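Local coordinates for protein probable glutamine synthetase (Pseudomonas aeruginosa, PDB 4HPP) that is a probable member of the glutamine synthetase family, holding a magnesium ion and glutamic acid in its catalytic domain, at residues Glu131-Leu136 with Gln185-Cys190; Gln151-Ala156 with Phe177-Gly182; Asn233-His238 with Met336-Cys341. All coordinates share one frame; numbering follows the deposited sequence.

Interaction 1: residues Glu131-Leu136 with Gln185-Cys190; sequences EHEFSL and QYEVTC. With MG (magnesium ion), chain B; GLU (glutamic acid), chain D.
Glu133 and Glu187 form a non-hydrogen-bonded antiparallel pair, and each turns one oxygen to the magnesium ion: Glu133 OE2 at 2.2 Å, Glu187 OE2 at 2.5 Å, the carboxylate planes 86° apart. Their extended chains touch through CG. Glu180 OE1 and OE2 of the bound glutamic acid complete the set of protein and ligand oxygens on the metal. Glu133 OE1 accepts from N of the glutamic acid at 2.8 Å and from Gly234 N, so both its oxygens are anchored. Glu131 OE2 and Glu187 OE1 lie 3.1 Å apart, two acceptors with no hydrogen bond between them.

Backbone hydrogen bonds run both ways between Phe134 and Tyr186: Phe134 N to Tyr186 O is 3.0 Å, Tyr186 N to Phe134 O 2.8 Å. A water bridges His132 ND1 and Val188 O.

Apolar contacts occupy the other face. Phe134 CG sits between its backbone N and carbonyl carbon (chi1 63°), which leans the ring toward the neighbouring strand; Tyr186 CB makes a CH-pi contact over its face and Val188 CG1 meets its edge. Helices 159-169 and 196-216 pack on this side. Acidic metal ligands on one face and helices against the other mark the active-site sheet of a glutamine synthetase catalytic domain.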
loop_
_atom_site.group_PDB
_atom_site.type_symbol
_atom_site.label_atom_id
_atom_site.label_comp_id
_atom_site.label_asym_id
_atom_site.label_seq_id
_atom_site.Cartn_x
_atom_site.Cartn_y
_atom_site.Cartn_z
ATOM N N GLU A 131 -40.888 11.311 1.060
ATOM C CA GLU A 131 -39.748 11.606 1.905
ATOM C C GLU A 131 -39.165 10.251 2.215
ATOM O O GLU A 131 -39.914 9.319 2.543
ATOM C CB GLU A 131 -40.160 12.284 3.218
ATOM C CG GLU A 131 -40.695 13.730 3.143
ATOM C CD GLU A 131 -40.953 14.342 4.547
ATOM O OE1 GLU A 131 -41.146 15.571 4.602
ATOM O OE2 GLU A 131 -40.940 13.627 5.606
ATOM N N HIS A 132 -37.838 10.150 2.122
ATOM C CA HIS A 132 -37.159 8.897 2.223
ATOM C C HIS A 132 -36.153 8.885 3.327
ATOM O O HIS A 132 -35.372 9.840 3.449
ATOM C CB HIS A 132 -36.482 8.592 0.921
ATOM C CG HIS A 132 -37.443 8.207 -0.206
ATOM N ND1 HIS A 132 -37.701 9.032 -1.267
ATOM C CD2 HIS A 132 -38.125 7.015 -0.462
ATOM C CE1 HIS A 132 -38.532 8.407 -2.126
ATOM N NE2 HIS A 132 -38.795 7.175 -1.626
ATOM N N GLU A 133 -36.169 7.826 4.162
ATOM C CA GLU A 133 -35.148 7.672 5.167
ATOM C C GLU A 133 -34.327 6.397 4.864
ATOM O O GLU A 133 -34.846 5.413 4.311
ATOM C CB GLU A 133 -35.743 7.665 6.553
ATOM C CG GLU A 133 -36.252 9.018 7.047
ATOM C CD GLU A 133 -37.182 8.874 8.254
ATOM O OE1 GLU A 133 -37.602 7.719 8.577
ATOM O OE2 GLU A 133 -37.515 9.927 8.875
ATOM N N PHE A 134 -33.035 6.433 5.186
ATOM C CA PHE A 134 -32.164 5.309 4.907
ATOM C C PHE A 134 -30.975 5.247 5.878
ATOM O O PHE A 134 -30.636 6.245 6.582
ATOM C CB PHE A 134 -31.692 5.363 3.432
ATOM C CG PHE A 134 -30.839 6.599 3.092
ATOM C CD1 PHE A 134 -31.445 7.802 2.656
ATOM C CD2 PHE A 134 -29.440 6.539 3.150
ATOM C CE1 PHE A 134 -30.692 8.892 2.355
ATOM C CE2 PHE A 134 -28.687 7.648 2.825
ATOM C CZ PHE A 134 -29.303 8.822 2.452
ATOM N N SER A 135 -30.327 4.099 5.875
ATOM C CA SER A 135 -29.132 3.858 6.656
ATOM C C SER A 135 -28.028 4.022 5.699
ATOM O O SER A 135 -28.136 3.535 4.558
ATOM C CB SER A 135 -29.039 2.372 7.111
ATOM O OG SER A 135 -29.945 2.050 8.164
ATOM N N LEU A 136 -26.958 4.672 6.156
ATOM C CA LEU A 136 -25.695 4.778 5.427
ATOM C C LEU A 136 -24.646 3.967 6.147
ATOM O O LEU A 136 -24.217 4.342 7.238
ATOM C CB LEU A 136 -25.236 6.243 5.281
ATOM C CG LEU A 136 -24.061 6.475 4.326
ATOM C CD1 LEU A 136 -24.435 6.042 2.931
ATOM C CD2 LEU A 136 -23.603 7.921 4.273
ATOM N N GLN A 185 -28.700 6.987 10.275
ATOM C CA GLN A 185 -29.855 7.302 9.509
ATOM C C GLN A 185 -29.753 8.720 8.917
ATOM O O GLN A 185 -29.380 9.690 9.637
ATOM C CB GLN A 185 -31.085 7.185 10.355
ATOM C CG GLN A 185 -32.341 7.097 9.513
ATOM C CD GLN A 185 -33.619 7.001 10.313
ATOM O OE1 GLN A 185 -33.729 7.545 11.426
ATOM N NE2 GLN A 185 -34.622 6.338 9.731
ATOM N N TYR A 186 -30.108 8.817 7.632
ATOM C CA TYR A 186 -30.249 10.098 6.918
ATOM C C TYR A 186 -31.572 10.201 6.166
ATOM O O TYR A 186 -32.246 9.213 5.931
ATOM C CB TYR A 186 -29.108 10.292 5.942
ATOM C CG TYR A 186 -27.804 10.271 6.693
ATOM C CD1 TYR A 186 -27.264 11.468 7.180
ATOM C CD2 TYR A 186 -27.158 9.047 7.015
ATOM C CE1 TYR A 186 -26.116 11.488 7.903
ATOM C CE2 TYR A 186 -25.977 9.070 7.730
ATOM C CZ TYR A 186 -25.467 10.302 8.172
ATOM O OH TYR A 186 -24.307 10.397 8.903
ATOM N N GLU A 187 -31.960 11.428 5.857
ATOM C CA GLU A 187 -33.161 11.687 5.104
ATOM C C GLU A 187 -32.881 12.735 4.031
ATOM O O GLU A 187 -32.255 13.772 4.276
ATOM C CB GLU A 187 -34.278 12.146 6.016
ATOM C CG GLU A 187 -35.640 12.192 5.315
ATOM C CD GLU A 187 -36.763 12.802 6.166
ATOM O OE1 GLU A 187 -37.897 12.953 5.664
ATOM O OE2 GLU A 187 -36.541 13.114 7.342
ATOM N N VAL A 188 -33.333 12.434 2.831
ATOM C CA VAL A 188 -33.344 13.428 1.790
ATOM C C VAL A 188 -34.789 13.650 1.272
ATOM O O VAL A 188 -35.569 12.699 1.140
ATOM C CB VAL A 188 -32.328 13.114 0.690
ATOM C CG1 VAL A 188 -32.563 11.728 0.090
ATOM C CG2 VAL A 188 -32.376 14.199 -0.384
ATOM N N THR A 189 -35.147 14.917 1.065
ATOM C CA THR A 189 -36.476 15.284 0.627
ATOM C C THR A 189 -36.275 16.096 -0.657
ATOM O O THR A 189 -35.199 16.703 -0.919
ATOM C CB THR A 189 -37.243 16.140 1.666
ATOM O OG1 THR A 189 -36.483 17.296 1.945
ATOM C CG2 THR A 189 -37.474 15.468 2.998
ATOM N N CYS A 190 -37.315 16.097 -1.469
ATOM C CA CYS A 190 -37.292 16.816 -2.711
ATOM C C CYS A 190 -38.565 17.610 -2.892
ATOM O O CYS A 190 -39.544 17.439 -2.147
ATOM C CB CYS A 190 -37.150 15.847 -3.867
ATOM S SG CYS A 190 -35.581 14.972 -3.879
HETATM MG MG MG B . -38.130 12.007 8.954
HETATM N N GLU D . -38.428 7.011 11.118
HETATM C CA GLU D . -39.919 7.268 11.253
HETATM C C GLU D . -40.842 6.353 10.417
HETATM O O GLU D . -40.655 5.144 10.344
HETATM C CB GLU D . -40.231 8.722 10.928
HETATM C CG GLU D . -39.724 9.690 11.962
HETATM C CD GLU D . -39.853 11.107 11.512
HETATM O OE1 GLU D . -40.649 11.821 12.141
HETATM O OE2 GLU D . -39.178 11.499 10.528
HETATM O OXT GLU D . -41.801 6.792 9.772
HETATM O O HOH W 1 -37.045 11.447 -0.612
#

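Interaction 2: residues Gln151-Ala156 with Phe177-Gly182; sequences QAQRAA and FLPEYG. With MG (magnesium ion), chain B; GLU (glutamic acid), chain D.
Gln153 reaches from the helix onto the end of the strand 174-179, and its side chain can be followed outward against Pro179 and Phe177. CB lies beside the proline ring, with Pro179 CD 3.9 Å from Gln153 CB. From there CG is anti to the backbone N (chi1 174°) and the chain bends at chi2, which brings the amide down over the strand. The amide carbon CD meets Phe177 in the plane of its ring, at the edge: Gln153 CD is 3.8 Å from Phe177 CD2, and the amide stands perpendicular to the ring. Gln153 OE1 comes to 3.3 Å from Pro179 CD, with no hydrogen bond to the strand. NE2 also brushes Phe177 CD2, but its polar partner is Ser25 OG of a second subunit, so the tip of this residue is held at a subunit interface.

The two elements belong to the glutamine synthetase catalytic domain, where the short helix 150-155 lies across the end of strand 174-179, crossing it at 112° with the segment axes 7.7 Å apart. One residue earlier, Ala152 CB rests on Pro179 CB at 3.8 Å, so Pro179 is touched by two successive helix residues.

Just past the proline the chain leaves the strand, and Glu180 points away from the helix. Its chain bends at chi2 (-79°) and delivers OE1 to the magnesium ion at 2.1 Å. Glu180 OE2 accepts from Tyr181 N at 2.9 Å through its anti lone pair; with the metal on one oxygen and this N-H on the other, rotation of the carboxylate is probably restricted. Tyr181 OH is hydrogen-bonded to Asp52 O of the second subunit.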
loop_
_atom_site.group_PDB
_atom_site.type_symbol
_atom_site.label_atom_id
_atom_site.label_comp_id
_atom_site.label_asym_id
_atom_site.label_seq_id
_atom_site.Cartn_x
_atom_site.Cartn_y
_atom_site.Cartn_z
ATOM N N GLN A 151 -22.442 16.739 13.869
ATOM C CA GLN A 151 -21.394 15.763 13.736
ATOM C C GLN A 151 -21.811 14.603 12.901
ATOM O O GLN A 151 -20.970 14.072 12.122
ATOM C CB GLN A 151 -20.829 15.349 15.081
ATOM C CG GLN A 151 -19.834 16.350 15.653
ATOM C CD GLN A 151 -19.041 15.656 16.729
ATOM O OE1 GLN A 151 -19.587 15.358 17.761
ATOM N NE2 GLN A 151 -17.766 15.359 16.474
ATOM N N ALA A 152 -23.096 14.238 12.971
ATOM C CA ALA A 152 -23.547 13.056 12.192
ATOM C C ALA A 152 -23.606 13.417 10.739
ATOM O O ALA A 152 -23.305 12.579 9.892
ATOM C CB ALA A 152 -24.885 12.481 12.643
ATOM N N GLN A 153 -23.991 14.657 10.422
ATOM C CA GLN A 153 -23.947 15.076 9.032
ATOM C C GLN A 153 -22.468 15.121 8.549
ATOM O O GLN A 153 -22.146 14.598 7.480
ATOM C CB GLN A 153 -24.707 16.399 8.832
ATOM C CG GLN A 153 -24.544 16.939 7.422
ATOM C CD GLN A 153 -25.790 17.539 6.806
ATOM O OE1 GLN A 153 -26.924 17.433 7.329
ATOM N NE2 GLN A 153 -25.588 18.193 5.664
ATOM N N ARG A 154 -21.561 15.667 9.373
ATOM C CA ARG A 154 -20.148 15.682 9.034
ATOM C C ARG A 154 -19.526 14.336 8.842
ATOM O O ARG A 154 -18.612 14.224 8.009
ATOM C CB ARG A 154 -19.360 16.438 10.071
ATOM C CG ARG A 154 -19.717 17.910 10.050
ATOM C CD ARG A 154 -19.920 18.500 8.642
ATOM N NE ARG A 154 -18.641 18.862 8.049
ATOM C CZ ARG A 154 -18.522 19.671 6.975
ATOM N NH1 ARG A 154 -19.609 20.147 6.313
ATOM N NH2 ARG A 154 -17.306 20.002 6.543
ATOM N N ALA A 155 -19.990 13.316 9.593
ATOM C CA ALA A 155 -19.357 11.993 9.528
ATOM C C ALA A 155 -19.502 11.422 8.143
ATOM O O ALA A 155 -18.664 10.610 7.690
ATOM C CB ALA A 155 -19.928 11.009 10.561
ATOM N N ALA A 156 -20.553 11.873 7.459
ATOM C CA ALA A 156 -20.910 11.363 6.118
ATOM C C ALA A 156 -19.929 11.865 5.043
ATOM O O ALA A 156 -20.018 11.422 3.890
ATOM C CB ALA A 156 -22.340 11.730 5.766
ATOM N N PHE A 177 -31.360 17.751 3.194
ATOM C CA PHE A 177 -30.613 16.539 3.566
ATOM C C PHE A 177 -30.339 16.667 5.033
ATOM O O PHE A 177 -29.985 17.736 5.502
ATOM C CB PHE A 177 -29.279 16.372 2.790
ATOM C CG PHE A 177 -28.470 15.170 3.227
ATOM C CD1 PHE A 177 -28.594 13.946 2.560
ATOM C CD2 PHE A 177 -27.604 15.251 4.312
ATOM C CE1 PHE A 177 -27.908 12.812 3.029
ATOM C CE2 PHE A 177 -26.895 14.129 4.754
ATOM C CZ PHE A 177 -27.039 12.919 4.097
ATOM N N LEU A 178 -30.535 15.604 5.786
ATOM C CA LEU A 178 -30.379 15.736 7.242
ATOM C C LEU A 178 -30.046 14.394 7.888
ATOM O O LEU A 178 -30.566 13.370 7.453
ATOM C CB LEU A 178 -31.676 16.332 7.826
ATOM C CG LEU A 178 -33.047 15.716 7.491
ATOM C CD1 LEU A 178 -33.611 14.938 8.680
ATOM C CD2 LEU A 178 -34.062 16.764 7.047
ATOM N N PRO A 179 -29.196 14.380 8.923
ATOM C CA PRO A 179 -29.102 13.121 9.746
ATOM C C PRO A 179 -30.394 12.966 10.517
ATOM O O PRO A 179 -30.979 13.977 10.919
ATOM C CB PRO A 179 -28.000 13.411 10.745
ATOM C CG PRO A 179 -28.021 14.922 10.861
ATOM C CD PRO A 179 -28.449 15.504 9.528
ATOM N N GLU A 180 -30.888 11.732 10.655
ATOM C CA GLU A 180 -32.165 11.475 11.337
ATOM C C GLU A 180 -31.945 10.798 12.724
ATOM O O GLU A 180 -30.826 10.762 13.273
ATOM C CB GLU A 180 -33.046 10.574 10.464
ATOM C CG GLU A 180 -34.189 11.279 9.762
ATOM C CD GLU A 180 -35.387 11.542 10.647
ATOM O OE1 GLU A 180 -36.361 12.143 10.156
ATOM O OE2 GLU A 180 -35.377 11.146 11.824
ATOM N N TYR A 181 -33.007 10.197 13.254
ATOM C CA TYR A 181 -33.006 9.762 14.658
ATOM C C TYR A 181 -32.080 8.556 14.882
ATOM O O TYR A 181 -31.305 8.560 15.821
ATOM C CB TYR A 181 -34.470 9.651 15.248
ATOM C CG TYR A 181 -34.536 9.272 16.690
ATOM C CD1 TYR A 181 -33.792 9.971 17.655
ATOM C CD2 TYR A 181 -35.330 8.195 17.114
ATOM C CE1 TYR A 181 -33.813 9.610 18.992
ATOM C CE2 TYR A 181 -35.364 7.808 18.450
ATOM C CZ TYR A 181 -34.606 8.504 19.380
ATOM O OH TYR A 181 -34.655 8.122 20.696
ATOM N N GLY A 182 -32.077 7.582 13.967
ATOM C CA GLY A 182 -31.264 6.398 14.212
ATOM C C GLY A 182 -29.827 6.523 13.849
ATOM O O GLY A 182 -29.410 7.429 13.066
HETATM MG MG MG B . -38.130 12.007 8.954
HETATM N N GLU D . -38.428 7.011 11.118
HETATM C CA GLU D . -39.919 7.268 11.253
HETATM C C GLU D . -40.842 6.353 10.417
HETATM O O GLU D . -40.655 5.144 10.344
HETATM C CB GLU D . -40.231 8.722 10.928
HETATM C CG GLU D . -39.724 9.690 11.962
HETATM C CD GLU D . -39.853 11.107 11.512
HETATM O OE1 GLU D . -40.649 11.821 12.141
HETATM O OE2 GLU D . -39.178 11.499 10.528
HETATM O OXT GLU D . -41.801 6.792 9.772
#

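Interaction 3: residues Asn233-His238 with Met336-Cys341; sequences NGVHLH and MDATTC. With GLU (glutamic acid), chain D.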
loop_
_atom_site.group_PDB
_atom_site.type_symbol
_atom_site.label_atom_id
_atom_site.label_comp_id
_atom_site.label_asym_id
_atom_site.label_seq_id
_atom_site.Cartn_x
_atom_site.Cartn_y
_atom_site.Cartn_z
ATOM N N ASN A 233 -37.063 2.971 9.184
ATOM C CA ASN A 233 -36.912 3.821 8.018
ATOM C C ASN A 233 -38.332 3.936 7.422
ATOM O O ASN A 233 -38.874 2.967 6.849
ATOM C CB ASN A 233 -35.924 3.246 6.959
ATOM C CG ASN A 233 -34.432 3.186 7.408
ATOM O OD1 ASN A 233 -33.850 4.179 7.897
ATOM N ND2 ASN A 233 -33.787 1.995 7.196
ATOM N N GLY A 234 -38.940 5.119 7.561
ATOM C CA GLY A 234 -40.237 5.396 6.970
ATOM C C GLY A 234 -40.118 5.998 5.576
ATOM O O GLY A 234 -39.032 6.333 5.131
ATOM N N VAL A 235 -41.250 6.065 4.883
ATOM C CA VAL A 235 -41.431 6.803 3.669
ATOM C C VAL A 235 -42.714 7.569 3.967
ATOM O O VAL A 235 -43.663 6.981 4.428
ATOM C CB VAL A 235 -41.626 5.883 2.441
ATOM C CG1 VAL A 235 -42.291 6.634 1.261
ATOM C CG2 VAL A 235 -40.301 5.292 1.967
ATOM N N HIS A 236 -42.746 8.869 3.711
ATOM C CA HIS A 236 -43.965 9.642 3.932
ATOM C C HIS A 236 -44.369 10.307 2.675
ATOM O O HIS A 236 -43.560 10.911 1.978
ATOM C CB HIS A 236 -43.808 10.714 5.010
ATOM C CG HIS A 236 -43.478 10.179 6.374
ATOM N ND1 HIS A 236 -42.821 10.919 7.292
ATOM C CD2 HIS A 236 -43.702 8.916 6.965
ATOM C CE1 HIS A 236 -42.637 10.172 8.424
ATOM N NE2 HIS A 236 -43.167 8.953 8.222
ATOM N N LEU A 237 -45.651 10.254 2.385
ATOM C CA LEU A 237 -46.108 10.753 1.120
ATOM C C LEU A 237 -46.919 11.989 1.477
ATOM O O LEU A 237 -47.861 11.854 2.233
ATOM C CB LEU A 237 -46.954 9.660 0.458
ATOM C CG LEU A 237 -47.782 9.927 -0.770
ATOM C CD1 LEU A 237 -46.902 10.503 -1.876
ATOM C CD2 LEU A 237 -48.412 8.621 -1.204
ATOM N N HIS A 238 -46.508 13.171 0.987
ATOM C CA HIS A 238 -47.293 14.414 1.085
ATOM C C HIS A 238 -48.091 14.611 -0.146
ATOM O O HIS A 238 -47.540 14.618 -1.234
ATOM C CB HIS A 238 -46.377 15.614 1.218
ATOM C CG HIS A 238 -45.593 15.619 2.483
ATOM N ND1 HIS A 238 -46.071 16.173 3.632
ATOM C CD2 HIS A 238 -44.346 15.089 2.781
ATOM C CE1 HIS A 238 -45.176 16.008 4.628
ATOM N NE2 HIS A 238 -44.098 15.362 4.104
ATOM N N MET A 336 -46.036 3.949 5.418
ATOM C CA MET A 336 -45.464 3.648 4.120
ATOM C C MET A 336 -43.984 3.490 4.317
ATOM O O MET A 336 -43.430 4.110 5.223
ATOM C CB MET A 336 -45.791 4.736 3.128
ATOM C CG MET A 336 -45.427 4.320 1.721
ATOM S SD MET A 336 -45.681 5.622 0.496
ATOM C CE MET A 336 -47.449 5.464 0.089
ATOM N N ASP A 337 -43.372 2.592 3.541
ATOM C CA ASP A 337 -41.944 2.308 3.647
ATOM C C ASP A 337 -41.339 2.082 2.254
ATOM O O ASP A 337 -42.080 2.131 1.225
ATOM C CB ASP A 337 -41.651 1.177 4.640
ATOM C CG ASP A 337 -42.278 -0.153 4.260
ATOM O OD1 ASP A 337 -43.042 -0.711 5.091
ATOM O OD2 ASP A 337 -41.986 -0.687 3.172
ATOM N N ALA A 338 -40.013 1.910 2.175
ATOM C CA ALA A 338 -39.373 1.832 0.836
ATOM C C ALA A 338 -39.426 0.457 0.149
ATOM O O ALA A 338 -38.907 0.301 -0.971
ATOM C CB ALA A 338 -37.963 2.334 0.901
ATOM N N THR A 339 -40.025 -0.549 0.808
ATOM C CA THR A 339 -40.222 -1.850 0.176
ATOM C C THR A 339 -41.389 -1.762 -0.806
ATOM O O THR A 339 -41.640 -2.692 -1.576
ATOM C CB THR A 339 -40.510 -2.995 1.189
ATOM O OG1 THR A 339 -41.731 -2.722 1.866
ATOM C CG2 THR A 339 -39.418 -3.105 2.192
ATOM N N THR A 340 -42.092 -0.638 -0.805
ATOM C CA THR A 340 -43.159 -0.435 -1.822
ATOM C C THR A 340 -42.697 -0.199 -3.242
ATOM O O THR A 340 -41.533 0.022 -3.488
ATOM C CB THR A 340 -44.009 0.801 -1.524
ATOM O OG1 THR A 340 -43.150 1.952 -1.472
ATOM C CG2 THR A 340 -44.736 0.574 -0.227
ATOM N N CYS A 341 -43.646 -0.278 -4.170
ATOM C CA CYS A 341 -43.487 0.233 -5.521
ATOM C C CYS A 341 -44.093 1.669 -5.615
ATOM O O CYS A 341 -45.291 1.839 -5.704
ATOM C CB CYS A 341 -44.078 -0.760 -6.539
ATOM S SG CYS A 341 -44.456 0.012 -8.136
HETATM N N GLU D . -38.428 7.011 11.118
HETATM C CA GLU D . -39.919 7.268 11.253
HETATM C C GLU D . -40.842 6.353 10.417
HETATM O O GLU D . -40.655 5.144 10.344
HETATM C CB GLU D . -40.231 8.722 10.928
HETATM C CG GLU D . -39.724 9.690 11.962
HETATM C CD GLU D . -39.853 11.107 11.512
HETATM O OE1 GLU D . -40.649 11.821 12.141
HETATM O OE2 GLU D . -39.178 11.499 10.528
HETATM O OXT GLU D . -41.801 6.792 9.772
HETATM O O HOH W 2 -38.500 2.082 4.339
#
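Val235 N donates to Met336 O at 2.9 Å, coming from above the carbonyl plane, 44° out of it, where the loop leaving strand 330-336 meets the start of strand 235-243. Val235 then fills the angle between the two chains with both its methyls. Val235 CG1, anti to the backbone N, packs on Met336 SD at 3.6 Å, and Val235 CG2 presses on the loop backbone, 3.4 Å from Ala338 N, with Ala338 CB beyond it. Met336 runs extended to SD and bends there (chi3 -84°), which sets CE against Leu237 CD2 at 3.5 Å.

This is the strand-to-helix connection of the glutamine synthetase catalytic domain: Asp337 to Thr340 form a type I beta turn, and Cys341 is the N-cap of helix 342-358. Asp337 OD2 accepts from Thr339 N at 3.1 Å in an Asx turn, and Thr340 OG1 donates to Asp337 O. Beside the turn a water ties the segments together, donating to Asn233 O at 2.7 Å and accepting from Ala338 N at 2.6 Å.

From the strand, the CB of His236 points away from this loop, and the ring reaches the ligand: His236 NE2 donates to OXT of the glutamic acid at 3.0 Å, with the oxygen near the ring plane.

In the fold
All three contacts lie in the catalytic domain and reach one mixed sheet. Along the chain, interaction 2 falls between the segments of interaction 1, and interaction 3 follows. The centres of interactions 1 and 2 are about 10 Å apart; strands 174-179 and 185-194 are neighbours, and Tyr186 ties the two contacts together, packing on Phe177 and making a probable hydrogen bond from OH to Ala152 O of helix 150-155. The centre of interaction 3 is about 11 Å from that of interaction 1, across neighbouring strands 124-137 and 235-243, where Gln185 NE2 meets Asn233 OD1. Interactions 2 and 3 do not touch, yet all three supply residues around the glutamic acid, the first two sharing the magnesium ion.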